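Local coordinates for protein Esterase/lipase (Uncultured bacterium, PDB 3K6K) that probably hydrolyses carboxylic ester bonds as a bacterial homologue of hormone-sensitive lipase built on the alpha/beta hydrolase fold, at residues His281-Tyr286 with Val290-Ile295; Glu272-Pro277 with Ile297-His302; Glu242-Val247 with Cys301-Ala306; Leu84-Gly89 with Asp132-Ala137. All coordinates share one frame; numbering follows the deposited sequence.

Contacts 1, 2 and 3 share helix 291-305 and follow its length: its first turn packs on the loop before it in contact 1, its middle on strand 271-276 in contact 2, its last turns on strand 243-248 in contact 3. The centre of contact 2 lies about 10 Å from that of contact 1 and 7 Å from that of contact 3. Contact 4 closes earlier in the chain, its centre about 18 to 22 Å from the others. Contacts 2, 3 and 4 reach one mixed sheet. One C-terminal helix is thus seated on the sheet and on the loop with the probable catalytic histidine, while contact 4 seats helix 129-145 by the strand leading to the probable oxyanion-hole loop.

Contact 1. Residues His281-Tyr286 with Val290-Ile295; sequences HVFQMY and VNAADI
Val290 N donates to Tyr286 O at 2.8 Å with an N-H...O angle of 157°, a fairly straight bond. It closes a short turn just ahead of helix 291-305. Next to it, Val290 CG2 packs loosely on Tyr286 CB at 4.2 Å.

The Phe283 ring meets the first helical turn edge-on. Phe283 CE1 lies 3.1 Å from Ala292 O, which is in the ring plane, while Phe283 CD1 reaches 3.6 Å from Ala293 CA. With chi1 at 68°, CG sits between the backbone N and the carbonyl carbon, and this swings the edge to the helix. Gln284 CD covers one ring face, and the ring also meets Trp276. Ala293 CB packs closely on the 3-10 turn, 3.2 Å from Phe283 O and 3.7 Å from Gln284 CA.

The loop also carries His281, whose ND1 bonds to Glu251 and whose ring touches Ser157, consistent with the catalytic triad of this family. The chemistry is mixed: one backbone bond fixes the turn, and an electropositive ring edge facing a carbonyl oxygen probably adds weak electrostatic attraction to apolar packing.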
loop_
_atom_site.group_PDB
_atom_site.type_symbol
_atom_site.label_atom_id
_atom_site.label_comp_id
_atom_site.label_asym_id
_atom_site.label_seq_id
_atom_site.Cartn_x
_atom_site.Cartn_y
_atom_site.Cartn_z
ATOM N N HIS A 281 12.679 11.225 -0.906
ATOM C CA HIS A 281 13.144 10.074 -1.630
ATOM C C HIS A 281 14.106 9.256 -0.792
ATOM O O HIS A 281 15.027 9.821 -0.209
ATOM C CB HIS A 281 13.876 10.593 -2.846
ATOM C CG HIS A 281 14.015 9.591 -3.938
ATOM N ND1 HIS A 281 12.977 8.778 -4.336
ATOM C CD2 HIS A 281 15.076 9.272 -4.725
ATOM C CE1 HIS A 281 13.391 8.007 -5.324
ATOM N NE2 HIS A 281 14.655 8.285 -5.581
ATOM N N VAL A 282 13.923 7.941 -0.779
ATOM C CA VAL A 282 14.739 6.997 -0.013
ATOM C C VAL A 282 15.117 7.536 1.395
ATOM O O VAL A 282 16.271 7.560 1.798
ATOM C CB VAL A 282 16.000 6.465 -0.787
ATOM C CG1 VAL A 282 16.542 5.249 -0.044
ATOM C CG2 VAL A 282 15.688 6.046 -2.293
ATOM N N PHE A 283 14.115 7.904 2.166
ATOM C CA PHE A 283 14.348 8.547 3.446
ATOM C C PHE A 283 15.074 7.688 4.445
ATOM O O PHE A 283 15.607 8.246 5.433
ATOM C CB PHE A 283 13.025 9.040 4.047
ATOM C CG PHE A 283 12.070 7.926 4.487
ATOM C CD1 PHE A 283 12.054 7.499 5.809
ATOM C CD2 PHE A 283 11.164 7.376 3.602
ATOM C CE1 PHE A 283 11.182 6.505 6.212
ATOM C CE2 PHE A 283 10.271 6.418 3.990
ATOM C CZ PHE A 283 10.296 5.949 5.289
ATOM N N GLN A 284 15.099 6.365 4.202
ATOM C CA GLN A 284 15.726 5.428 5.096
ATOM C C GLN A 284 17.248 5.704 5.188
ATOM O O GLN A 284 17.921 5.094 6.023
ATOM C CB GLN A 284 15.429 3.924 4.708
ATOM C CG GLN A 284 13.929 3.486 4.599
ATOM C CD GLN A 284 13.217 4.035 3.307
ATOM O OE1 GLN A 284 13.813 4.808 2.515
ATOM N NE2 GLN A 284 11.966 3.633 3.108
ATOM N N MET A 285 17.781 6.547 4.293
ATOM C CA MET A 285 19.156 7.021 4.409
ATOM C C MET A 285 19.420 7.973 5.606
ATOM O O MET A 285 20.597 8.163 6.028
ATOM C CB MET A 285 19.656 7.702 3.112
ATOM C CG MET A 285 19.377 6.927 1.862
ATOM S SD MET A 285 20.548 5.684 1.277
ATOM C CE MET A 285 21.771 6.677 0.427
ATOM N N TYR A 286 18.355 8.561 6.146
ATOM C CA TYR A 286 18.510 9.699 7.031
ATOM C C TYR A 286 18.099 9.464 8.497
ATOM O O TYR A 286 17.727 10.413 9.203
ATOM C CB TYR A 286 17.832 10.932 6.409
ATOM C CG TYR A 286 18.219 11.090 4.914
ATOM C CD1 TYR A 286 17.271 10.978 3.898
ATOM C CD2 TYR A 286 19.532 11.359 4.539
ATOM C CE1 TYR A 286 17.650 11.094 2.544
ATOM C CE2 TYR A 286 19.914 11.509 3.215
ATOM C CZ TYR A 286 18.985 11.375 2.219
ATOM O OH TYR A 286 19.401 11.463 0.916
ATOM N N VAL A 290 15.981 12.134 10.547
ATOM C CA VAL A 290 14.559 12.000 10.817
ATOM C C VAL A 290 14.224 10.636 11.438
ATOM O O VAL A 290 14.806 9.614 11.094
ATOM C CB VAL A 290 13.701 12.324 9.588
ATOM C CG1 VAL A 290 13.770 13.784 9.284
ATOM C CG2 VAL A 290 14.164 11.497 8.357
ATOM N N ASN A 291 13.284 10.642 12.355
ATOM C CA ASN A 291 12.890 9.452 13.118
ATOM C C ASN A 291 12.213 8.367 12.264
ATOM O O ASN A 291 12.510 7.176 12.447
ATOM C CB ASN A 291 11.987 9.855 14.273
ATOM C CG ASN A 291 11.687 8.684 15.210
ATOM O OD1 ASN A 291 10.488 8.369 15.423
ATOM N ND2 ASN A 291 12.771 7.997 15.764
ATOM N N ALA A 292 11.385 8.779 11.302
ATOM C CA ALA A 292 10.686 7.813 10.401
ATOM C C ALA A 292 11.561 6.825 9.617
ATOM O O ALA A 292 11.113 5.746 9.180
ATOM C CB ALA A 292 9.721 8.573 9.419
ATOM N N ALA A 293 12.813 7.195 9.410
ATOM C CA ALA A 293 13.768 6.293 8.786
ATOM C C ALA A 293 14.108 5.112 9.666
ATOM O O ALA A 293 14.165 3.996 9.174
ATOM C CB ALA A 293 15.040 7.043 8.325
ATOM N N ASP A 294 14.364 5.341 10.953
ATOM C CA ASP A 294 14.613 4.201 11.848
ATOM C C ASP A 294 13.402 3.312 11.901
ATOM O O ASP A 294 13.587 2.129 11.892
ATOM C CB ASP A 294 14.962 4.576 13.302
ATOM C CG ASP A 294 15.929 5.730 13.406
ATOM O OD1 ASP A 294 15.703 6.534 14.377
ATOM O OD2 ASP A 294 16.880 5.829 12.535
ATOM N N ILE A 295 12.191 3.886 11.934
ATOM C CA ILE A 295 10.955 3.113 12.012
ATOM C C ILE A 295 10.738 2.293 10.730
ATOM O O ILE A 295 10.313 1.137 10.781
ATOM C CB ILE A 295 9.703 4.013 12.272
ATOM C CG1 ILE A 295 9.925 4.994 13.419
ATOM C CG2 ILE A 295 8.427 3.185 12.629
ATOM C CD1 ILE A 295 8.678 6.059 13.572
#

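Contact 2. Residues Glu272-Pro277 with Ile297-His302; sequences ELKIWP and IKEICH
Lys274 and Glu299 meet nearly at right angles in a salt bridge that ties strand 271-276, at one margin of this chain's alpha/beta hydrolase sheet, to helix 291-305. The strand and helix backbones stand well apart, with Lys274 CA 10.3 Å from Glu299 CA, so long side chains span the gap. Lys274 does so fully extended: its CG lies opposite the backbone N (chi1 -167°), and all later torsions are near 180°. Glu299 is likewise extended beyond CG and comes from the helix.

Two residues further along the strand, Trp276 also points its CB at the helix, and its indole and the glutamate reach in against one another. The carboxylate and ring planes are 42° apart, and Glu299 OE2 lies obliquely to the ring, 3.5 Å from Trp276 CZ2. Lys274 CE rests over one face of the same indole, 3.7 Å above the Trp276 plane and displaced to the rim. The lysine chain, the ring and the carboxylate thus form one compact group.

With Glu299 shortened to an alanine, the Lys274 ammonium is likely to lose its close anionic mate, and Trp276 CZ2 and CH2 the carboxylate packed by them.

Glu272 to Ile275 also pair antiparallel with a strand of the second subunit, continuing the sheet across the interface. There Lys274 also makes a long, weak ion pair with Glu272 of that neighbouring subunit. Its strong bond is to Glu299: Lys274 NZ donates to the syn lone pair of Glu299 OE2 at 2.6 Å, with OE1 of the same carboxylate 2.9 Å from NZ.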
loop_
_atom_site.group_PDB
_atom_site.type_symbol
_atom_site.label_atom_id
_atom_site.label_comp_id
_atom_site.label_asym_id
_atom_site.label_seq_id
_atom_site.Cartn_x
_atom_site.Cartn_y
_atom_site.Cartn_z
ATOM N N GLU A 272 2.267 -4.936 -0.447
ATOM C CA GLU A 272 1.993 -4.064 0.677
ATOM C C GLU A 272 2.805 -2.813 0.516
ATOM O O GLU A 272 4.022 -2.859 0.331
ATOM C CB GLU A 272 2.374 -4.762 1.975
ATOM C CG GLU A 272 1.964 -6.208 2.013
ATOM C CD GLU A 272 2.433 -6.927 3.304
ATOM O OE1 GLU A 272 2.997 -8.052 3.167
ATOM O OE2 GLU A 272 2.248 -6.342 4.426
ATOM N N LEU A 273 2.143 -1.694 0.586
ATOM C CA LEU A 273 2.744 -0.444 0.289
ATOM C C LEU A 273 2.435 0.471 1.454
ATOM O O LEU A 273 1.256 0.597 1.809
ATOM C CB LEU A 273 2.093 0.087 -0.940
ATOM C CG LEU A 273 2.418 1.396 -1.681
ATOM C CD1 LEU A 273 1.225 2.304 -1.689
ATOM C CD2 LEU A 273 3.699 2.097 -1.269
ATOM N N LYS A 274 3.482 1.089 2.038
ATOM C CA LYS A 274 3.307 2.153 2.983
ATOM C C LYS A 274 3.896 3.469 2.434
ATOM O O LYS A 274 4.994 3.514 1.897
ATOM C CB LYS A 274 3.947 1.778 4.324
ATOM C CG LYS A 274 3.568 2.683 5.487
ATOM C CD LYS A 274 4.123 2.061 6.767
ATOM C CE LYS A 274 3.812 2.854 8.044
ATOM N NZ LYS A 274 4.205 1.907 9.142
ATOM N N ILE A 275 3.152 4.552 2.614
ATOM C CA ILE A 275 3.607 5.852 2.202
ATOM C C ILE A 275 3.831 6.716 3.418
ATOM O O ILE A 275 2.906 6.848 4.243
ATOM C CB ILE A 275 2.563 6.511 1.342
ATOM C CG1 ILE A 275 2.329 5.669 0.069
ATOM C CG2 ILE A 275 3.044 7.895 0.987
ATOM C CD1 ILE A 275 1.139 6.185 -0.732
ATOM N N TRP A 276 4.994 7.356 3.497
ATOM C CA TRP A 276 5.407 8.026 4.717
ATOM C C TRP A 276 5.344 9.550 4.659
ATOM O O TRP A 276 6.101 10.176 3.931
ATOM C CB TRP A 276 6.804 7.575 5.187
ATOM C CG TRP A 276 6.924 6.083 5.459
ATOM C CD1 TRP A 276 6.951 5.085 4.524
ATOM C CD2 TRP A 276 7.143 5.428 6.750
ATOM N NE1 TRP A 276 7.094 3.848 5.154
ATOM C CE2 TRP A 276 7.242 4.036 6.501
ATOM C CE3 TRP A 276 7.248 5.887 8.076
ATOM C CZ2 TRP A 276 7.415 3.120 7.506
ATOM C CZ3 TRP A 276 7.426 4.973 9.065
ATOM C CH2 TRP A 276 7.517 3.589 8.779
ATOM N N PRO A 277 4.467 10.144 5.499
ATOM C CA PRO A 277 4.222 11.591 5.581
ATOM C C PRO A 277 5.527 12.425 5.708
ATOM O O PRO A 277 6.402 12.136 6.547
ATOM C CB PRO A 277 3.362 11.751 6.859
ATOM C CG PRO A 277 2.951 10.384 7.282
ATOM C CD PRO A 277 3.659 9.361 6.449
ATOM N N ILE A 297 12.979 1.147 8.534
ATOM C CA ILE A 297 13.949 0.100 8.641
ATOM C C ILE A 297 13.484 -1.007 9.603
ATOM O O ILE A 297 13.598 -2.203 9.308
ATOM C CB ILE A 297 15.338 0.742 8.919
ATOM C CG1 ILE A 297 15.855 1.381 7.558
ATOM C CG2 ILE A 297 16.333 -0.265 9.334
ATOM C CD1 ILE A 297 16.965 2.419 7.739
ATOM N N LYS A 298 12.912 -0.616 10.726
ATOM C CA LYS A 298 12.497 -1.560 11.722
ATOM C C LYS A 298 11.417 -2.443 11.115
ATOM O O LYS A 298 11.523 -3.672 11.192
ATOM C CB LYS A 298 11.975 -0.829 12.963
ATOM C CG LYS A 298 12.002 -1.667 14.279
ATOM C CD LYS A 298 13.393 -1.579 15.057
ATOM C CE LYS A 298 13.508 -0.410 16.072
ATOM N NZ LYS A 298 13.865 0.931 15.474
ATOM N N GLU A 299 10.418 -1.819 10.481
ATOM C CA GLU A 299 9.325 -2.552 9.872
ATOM C C GLU A 299 9.748 -3.460 8.710
ATOM O O GLU A 299 9.241 -4.599 8.609
ATOM C CB GLU A 299 8.214 -1.611 9.418
ATOM C CG GLU A 299 7.569 -0.919 10.553
ATOM C CD GLU A 299 6.471 0.041 10.148
ATOM O OE1 GLU A 299 5.922 0.653 11.090
ATOM O OE2 GLU A 299 6.151 0.179 8.934
ATOM N N ILE A 300 10.655 -2.950 7.857
ATOM C CA ILE A 300 11.169 -3.686 6.719
ATOM C C ILE A 300 11.827 -4.947 7.200
ATOM O O ILE A 300 11.662 -6.015 6.587
ATOM C CB ILE A 300 12.216 -2.901 5.915
ATOM C CG1 ILE A 300 11.578 -1.808 5.024
ATOM C CG2 ILE A 300 13.017 -3.851 5.007
ATOM C CD1 ILE A 300 12.535 -0.684 4.752
ATOM N N CYS A 301 12.577 -4.817 8.298
ATOM C CA CYS A 301 13.306 -5.957 8.844
ATOM C C CYS A 301 12.326 -6.953 9.439
ATOM O O CYS A 301 12.468 -8.147 9.225
ATOM C CB CYS A 301 14.420 -5.536 9.827
ATOM S SG CYS A 301 15.857 -4.792 8.932
ATOM N N HIS A 302 11.329 -6.469 10.155
ATOM C CA HIS A 302 10.314 -7.357 10.657
ATOM C C HIS A 302 9.707 -8.147 9.464
ATOM O O HIS A 302 9.533 -9.387 9.519
ATOM C CB HIS A 302 9.243 -6.558 11.407
ATOM C CG HIS A 302 8.371 -7.396 12.293
ATOM N ND1 HIS A 302 8.730 -7.740 13.585
ATOM C CD2 HIS A 302 7.148 -7.954 12.084
ATOM C CE1 HIS A 302 7.769 -8.470 14.134
ATOM N NE2 HIS A 302 6.803 -8.624 13.242
#

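Contact 3. Residues Glu242-Val247 with Cys301-Ala306; sequences EMLIHV and CHWISA
Leu244 lies flat against the indole of Trp303, its CB over one face of the six-membered ring. Leu244 CB is 3.7 Å from the centroid of that Trp303 ring and 15° off the normal, the geometry of a CH-pi contact. The rest of the leucine extends the overlap to the five-membered ring: Leu244 CD2 approaches Trp303 CG at 3.7 Å, and Leu244 CD1 approaches Trp303 CD1 at 3.9 Å. The leucine and the indole overlap alongside, pointing contrary ways, which spreads the contact over both rings. The far rim is met differently: Glu242 O comes in the ring plane, 3.4 Å from Trp303 CH2, while Glu242 CG touches Trp303 CZ2 more loosely at 4.1 Å.

Torsions and outside partners set the ring in place. Trp303 CG is opposite the backbone N (chi1 -165°), and chi2 of 86° turns the indole face to the strand. Its NE1 donates to Glu272 OE1 on the adjoining strand, fixing the ring's rotation, and Arg307, which lies outside both segments, makes a cation-pi contact with it. That arginine also forms a salt bridge through its NE with Glu242 OE1, linking the glutamate to this group.

Were Trp303 a serine, Leu244 would probably lose the face it packs on, and Glu272 its indole donor.

Farther out, strand 243-248 runs between strands 180-184 and 271-276. Leu244 bonds through its backbone to Leu181 and Met183, and Trp303 also touches Val182. Helix 291-305 packs on the Leu244 face of the strand, whereas Met243 and Ile245 meet helix 254-266.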
loop_
_atom_site.group_PDB
_atom_site.type_symbol
_atom_site.label_atom_id
_atom_site.label_comp_id
_atom_site.label_asym_id
_atom_site.label_seq_id
_atom_site.Cartn_x
_atom_site.Cartn_y
_atom_site.Cartn_z
ATOM N N GLU A 242 6.159 -12.032 -3.068
ATOM C CA GLU A 242 5.550 -10.907 -2.339
ATOM C C GLU A 242 6.393 -9.636 -2.240
ATOM O O GLU A 242 7.596 -9.687 -2.022
ATOM C CB GLU A 242 4.976 -11.306 -1.018
ATOM C CG GLU A 242 5.812 -12.228 -0.224
ATOM C CD GLU A 242 4.985 -12.965 0.850
ATOM O OE1 GLU A 242 4.078 -12.353 1.453
ATOM O OE2 GLU A 242 5.279 -14.140 1.121
ATOM N N MET A 243 5.722 -8.497 -2.384
ATOM C CA MET A 243 6.377 -7.221 -2.463
ATOM C C MET A 243 6.018 -6.363 -1.247
ATOM O O MET A 243 4.849 -6.324 -0.831
ATOM C CB MET A 243 5.915 -6.525 -3.724
ATOM C CG MET A 243 6.443 -7.104 -5.034
ATOM S SD MET A 243 5.753 -6.069 -6.356
ATOM C CE MET A 243 6.489 -6.663 -7.888
ATOM N N LEU A 244 7.041 -5.725 -0.659
ATOM C CA LEU A 244 6.860 -4.664 0.317
ATOM C C LEU A 244 7.501 -3.456 -0.355
ATOM O O LEU A 244 8.655 -3.523 -0.773
ATOM C CB LEU A 244 7.537 -5.010 1.636
ATOM C CG LEU A 244 7.418 -3.938 2.761
ATOM C CD1 LEU A 244 5.967 -3.858 3.434
ATOM C CD2 LEU A 244 8.530 -4.118 3.800
ATOM N N ILE A 245 6.710 -2.401 -0.570
ATOM C CA ILE A 245 7.165 -1.101 -1.074
ATOM C C ILE A 245 7.061 -0.029 0.056
ATOM O O ILE A 245 6.033 0.110 0.745
ATOM C CB ILE A 245 6.348 -0.655 -2.353
ATOM C CG1 ILE A 245 6.336 -1.743 -3.420
ATOM C CG2 ILE A 245 6.952 0.613 -2.979
ATOM C CD1 ILE A 245 5.335 -1.544 -4.398
ATOM N N HIS A 246 8.140 0.687 0.319
ATOM C CA HIS A 246 8.022 1.901 1.130
ATOM C C HIS A 246 8.284 3.128 0.290
ATOM O O HIS A 246 9.025 3.038 -0.699
ATOM C CB HIS A 246 8.966 1.859 2.297
ATOM C CG HIS A 246 8.468 1.004 3.397
ATOM N ND1 HIS A 246 8.995 1.036 4.668
ATOM C CD2 HIS A 246 7.425 0.144 3.435
ATOM C CE1 HIS A 246 8.336 0.181 5.425
ATOM N NE2 HIS A 246 7.354 -0.348 4.711
ATOM N N VAL A 247 7.709 4.273 0.652
ATOM C CA VAL A 247 7.997 5.482 -0.117
ATOM C C VAL A 247 7.552 6.685 0.720
ATOM O O VAL A 247 6.775 6.522 1.687
ATOM C CB VAL A 247 7.258 5.393 -1.528
ATOM C CG1 VAL A 247 5.693 5.287 -1.353
ATOM C CG2 VAL A 247 7.650 6.502 -2.485
ATOM N N CYS A 301 12.577 -4.817 8.298
ATOM C CA CYS A 301 13.306 -5.957 8.844
ATOM C C CYS A 301 12.326 -6.953 9.439
ATOM O O CYS A 301 12.468 -8.147 9.225
ATOM C CB CYS A 301 14.420 -5.536 9.827
ATOM S SG CYS A 301 15.857 -4.792 8.932
ATOM N N HIS A 302 11.329 -6.469 10.155
ATOM C CA HIS A 302 10.314 -7.357 10.657
ATOM C C HIS A 302 9.707 -8.147 9.464
ATOM O O HIS A 302 9.533 -9.387 9.519
ATOM C CB HIS A 302 9.243 -6.558 11.407
ATOM C CG HIS A 302 8.371 -7.396 12.293
ATOM N ND1 HIS A 302 8.730 -7.740 13.585
ATOM C CD2 HIS A 302 7.148 -7.954 12.084
ATOM C CE1 HIS A 302 7.769 -8.470 14.134
ATOM N NE2 HIS A 302 6.803 -8.624 13.242
ATOM N N TRP A 303 9.393 -7.434 8.388
ATOM C CA TRP A 303 8.834 -8.056 7.228
ATOM C C TRP A 303 9.796 -9.103 6.738
ATOM O O TRP A 303 9.408 -10.251 6.477
ATOM C CB TRP A 303 8.625 -7.047 6.146
ATOM C CG TRP A 303 7.743 -7.518 5.039
ATOM C CD1 TRP A 303 6.336 -7.454 4.983
ATOM C CD2 TRP A 303 8.159 -8.043 3.782
ATOM N NE1 TRP A 303 5.900 -7.960 3.773
ATOM C CE2 TRP A 303 6.995 -8.316 3.023
ATOM C CE3 TRP A 303 9.391 -8.303 3.220
ATOM C CZ2 TRP A 303 7.062 -8.824 1.707
ATOM C CZ3 TRP A 303 9.448 -8.826 1.955
ATOM C CH2 TRP A 303 8.289 -9.074 1.199
ATOM N N ILE A 304 11.046 -8.710 6.593
ATOM C CA ILE A 304 11.973 -9.605 6.001
ATOM C C ILE A 304 12.061 -10.830 6.867
ATOM O O ILE A 304 11.854 -11.941 6.410
ATOM C CB ILE A 304 13.371 -8.991 5.772
ATOM C CG1 ILE A 304 13.358 -8.107 4.530
ATOM C CG2 ILE A 304 14.433 -10.112 5.575
ATOM C CD1 ILE A 304 14.579 -7.219 4.419
ATOM N N SER A 305 12.328 -10.620 8.150
ATOM C CA SER A 305 12.724 -11.726 8.987
ATOM C C SER A 305 11.530 -12.601 9.365
ATOM O O SER A 305 11.696 -13.560 10.123
ATOM C CB SER A 305 13.532 -11.219 10.207
ATOM O OG SER A 305 12.704 -11.201 11.343
ATOM N N ALA A 306 10.350 -12.289 8.830
ATOM C CA ALA A 306 9.167 -13.119 9.021
ATOM C C ALA A 306 8.692 -13.843 7.735
ATOM O O ALA A 306 7.644 -14.485 7.738
ATOM C CB ALA A 306 8.054 -12.315 9.615
#

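Contact 4. Residues Leu84-Gly89 with Asp132-Ala137; sequences LYFHGG and DDCVAA
Cys134 sits on the ring of Phe86, and following its short side chain outward gives most of the contact. Cys134 CB comes first, 3.5 Å from Phe86 CZ and 3.6 Å from Phe86 CE1, at the outer end of the ring. Cys134 SG then extends inward over one face, 3.3 Å from Phe86 CE1 and 3.4 Å from Phe86 CD1. Cys134 SG stands 3.4 Å from the Phe86 ring centroid, 18° off the normal, a Cys sulfur-aromatic contact. The cysteine torsion (chi1 -68°) places SG beside its own backbone N, and this brings the sulfur over the ring. One turn further on, Leu84 CD2 meets Ala137 CB at 4.4 Å, a loose apolar touch.

The Phe86 strand leads into His87, Gly88 and Gly89, matching the start of the HGGG motif of hormone-sensitive-lipase relatives, so this packing adjoins, along the chain, what is probably the oxyanion-hole loop.

The axes of strand 84-86 and helix 132-137, parts of strand 82-86 and helix 129-145, run almost antiparallel (169°), 10.3 Å apart at closest. Helix 158-172 lies alongside: Phe86 touches its Thr163 and Ser166, and Cys134 also reaches Ser166. Leu117 of strand 113-117 touches Phe86, Cys134 and Ala137, whereas Tyr85 packs on helix 96-110.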
loop_
_atom_site.group_PDB
_atom_site.type_symbol
_atom_site.label_atom_id
_atom_site.label_comp_id
_atom_site.label_asym_id
_atom_site.label_seq_id
_atom_site.Cartn_x
_atom_site.Cartn_y
_atom_site.Cartn_z
ATOM N N LEU A 84 19.907 -9.817 -0.998
ATOM C CA LEU A 84 20.689 -9.419 -2.101
ATOM C C LEU A 84 20.234 -7.990 -2.414
ATOM O O LEU A 84 19.096 -7.818 -2.822
ATOM C CB LEU A 84 20.393 -10.338 -3.286
ATOM C CG LEU A 84 21.071 -9.974 -4.612
ATOM C CD1 LEU A 84 22.596 -9.734 -4.340
ATOM C CD2 LEU A 84 20.855 -11.055 -5.693
ATOM N N TYR A 85 21.124 -7.001 -2.216
ATOM C CA TYR A 85 20.777 -5.571 -2.292
ATOM C C TYR A 85 21.271 -4.829 -3.571
ATOM O O TYR A 85 22.450 -4.910 -3.922
ATOM C CB TYR A 85 21.219 -4.804 -1.018
ATOM C CG TYR A 85 20.555 -3.446 -0.918
ATOM C CD1 TYR A 85 21.082 -2.338 -1.588
ATOM C CD2 TYR A 85 19.366 -3.277 -0.167
ATOM C CE1 TYR A 85 20.417 -1.095 -1.536
ATOM C CE2 TYR A 85 18.711 -2.069 -0.100
ATOM C CZ TYR A 85 19.236 -0.969 -0.786
ATOM O OH TYR A 85 18.578 0.245 -0.741
ATOM N N PHE A 86 20.394 -4.051 -4.202
ATOM C CA PHE A 86 20.822 -3.204 -5.296
ATOM C C PHE A 86 20.657 -1.708 -4.951
ATOM O O PHE A 86 19.575 -1.274 -4.637
ATOM C CB PHE A 86 20.058 -3.524 -6.601
ATOM C CG PHE A 86 19.913 -4.971 -6.890
ATOM C CD1 PHE A 86 21.031 -5.796 -6.995
ATOM C CD2 PHE A 86 18.651 -5.532 -7.084
ATOM C CE1 PHE A 86 20.887 -7.148 -7.281
ATOM C CE2 PHE A 86 18.489 -6.903 -7.372
ATOM C CZ PHE A 86 19.599 -7.709 -7.468
ATOM N N HIS A 87 21.725 -0.919 -5.034
ATOM C CA HIS A 87 21.699 0.481 -4.624
ATOM C C HIS A 87 21.023 1.350 -5.692
ATOM O O HIS A 87 20.855 0.941 -6.809
ATOM C CB HIS A 87 23.145 0.977 -4.370
ATOM C CG HIS A 87 23.942 1.117 -5.624
ATOM N ND1 HIS A 87 24.785 0.129 -6.093
ATOM C CD2 HIS A 87 23.940 2.087 -6.563
ATOM C CE1 HIS A 87 25.335 0.536 -7.227
ATOM N NE2 HIS A 87 24.826 1.712 -7.535
ATOM N N GLY A 88 20.615 2.546 -5.323
ATOM C CA GLY A 88 20.014 3.437 -6.269
ATOM C C GLY A 88 21.024 4.465 -6.689
ATOM O O GLY A 88 22.232 4.379 -6.294
ATOM N N GLY A 89 20.529 5.409 -7.509
ATOM C CA GLY A 89 21.344 6.460 -8.107
ATOM C C GLY A 89 21.076 6.625 -9.602
ATOM O O GLY A 89 21.972 6.983 -10.389
ATOM N N ASP A 132 21.793 -7.835 -16.204
ATOM C CA ASP A 132 22.399 -9.180 -16.319
ATOM C C ASP A 132 23.266 -9.484 -15.116
ATOM O O ASP A 132 23.332 -10.625 -14.667
ATOM C CB ASP A 132 23.212 -9.380 -17.581
ATOM C CG ASP A 132 22.434 -9.094 -18.836
ATOM O OD1 ASP A 132 23.103 -8.609 -19.768
ATOM O OD2 ASP A 132 21.190 -9.346 -18.893
ATOM N N ASP A 133 23.885 -8.432 -14.579
ATOM C CA ASP A 133 24.695 -8.491 -13.398
ATOM C C ASP A 133 23.863 -8.967 -12.165
ATOM O O ASP A 133 24.257 -9.920 -11.399
ATOM C CB ASP A 133 25.223 -7.063 -13.173
ATOM C CG ASP A 133 26.505 -6.726 -13.988
ATOM O OD1 ASP A 133 26.985 -7.574 -14.791
ATOM O OD2 ASP A 133 27.055 -5.591 -13.795
ATOM N N CYS A 134 22.694 -8.321 -11.986
ATOM C CA CYS A 134 21.744 -8.675 -10.883
ATOM C C CYS A 134 21.329 -10.145 -10.951
ATOM O O CYS A 134 21.436 -10.887 -9.955
ATOM C CB CYS A 134 20.534 -7.732 -10.863
ATOM S SG CYS A 134 20.956 -6.028 -10.377
ATOM N N VAL A 135 20.951 -10.583 -12.148
ATOM C CA VAL A 135 20.607 -12.005 -12.416
ATOM C C VAL A 135 21.761 -12.926 -12.160
ATOM O O VAL A 135 21.637 -13.980 -11.496
ATOM C CB VAL A 135 20.178 -12.223 -13.880
ATOM C CG1 VAL A 135 19.694 -13.627 -14.083
ATOM C CG2 VAL A 135 19.107 -11.238 -14.251
ATOM N N ALA A 136 22.912 -12.548 -12.672
ATOM C CA ALA A 136 24.090 -13.379 -12.478
ATOM C C ALA A 136 24.356 -13.508 -10.995
ATOM O O ALA A 136 24.615 -14.605 -10.518
ATOM C CB ALA A 136 25.257 -12.813 -13.202
ATOM N N ALA A 137 24.210 -12.405 -10.243
ATOM C CA ALA A 137 24.486 -12.445 -8.798
ATOM C C ALA A 137 23.497 -13.368 -8.063
ATOM O O ALA A 137 23.878 -14.194 -7.222
ATOM C CB ALA A 137 24.442 -11.035 -8.234
#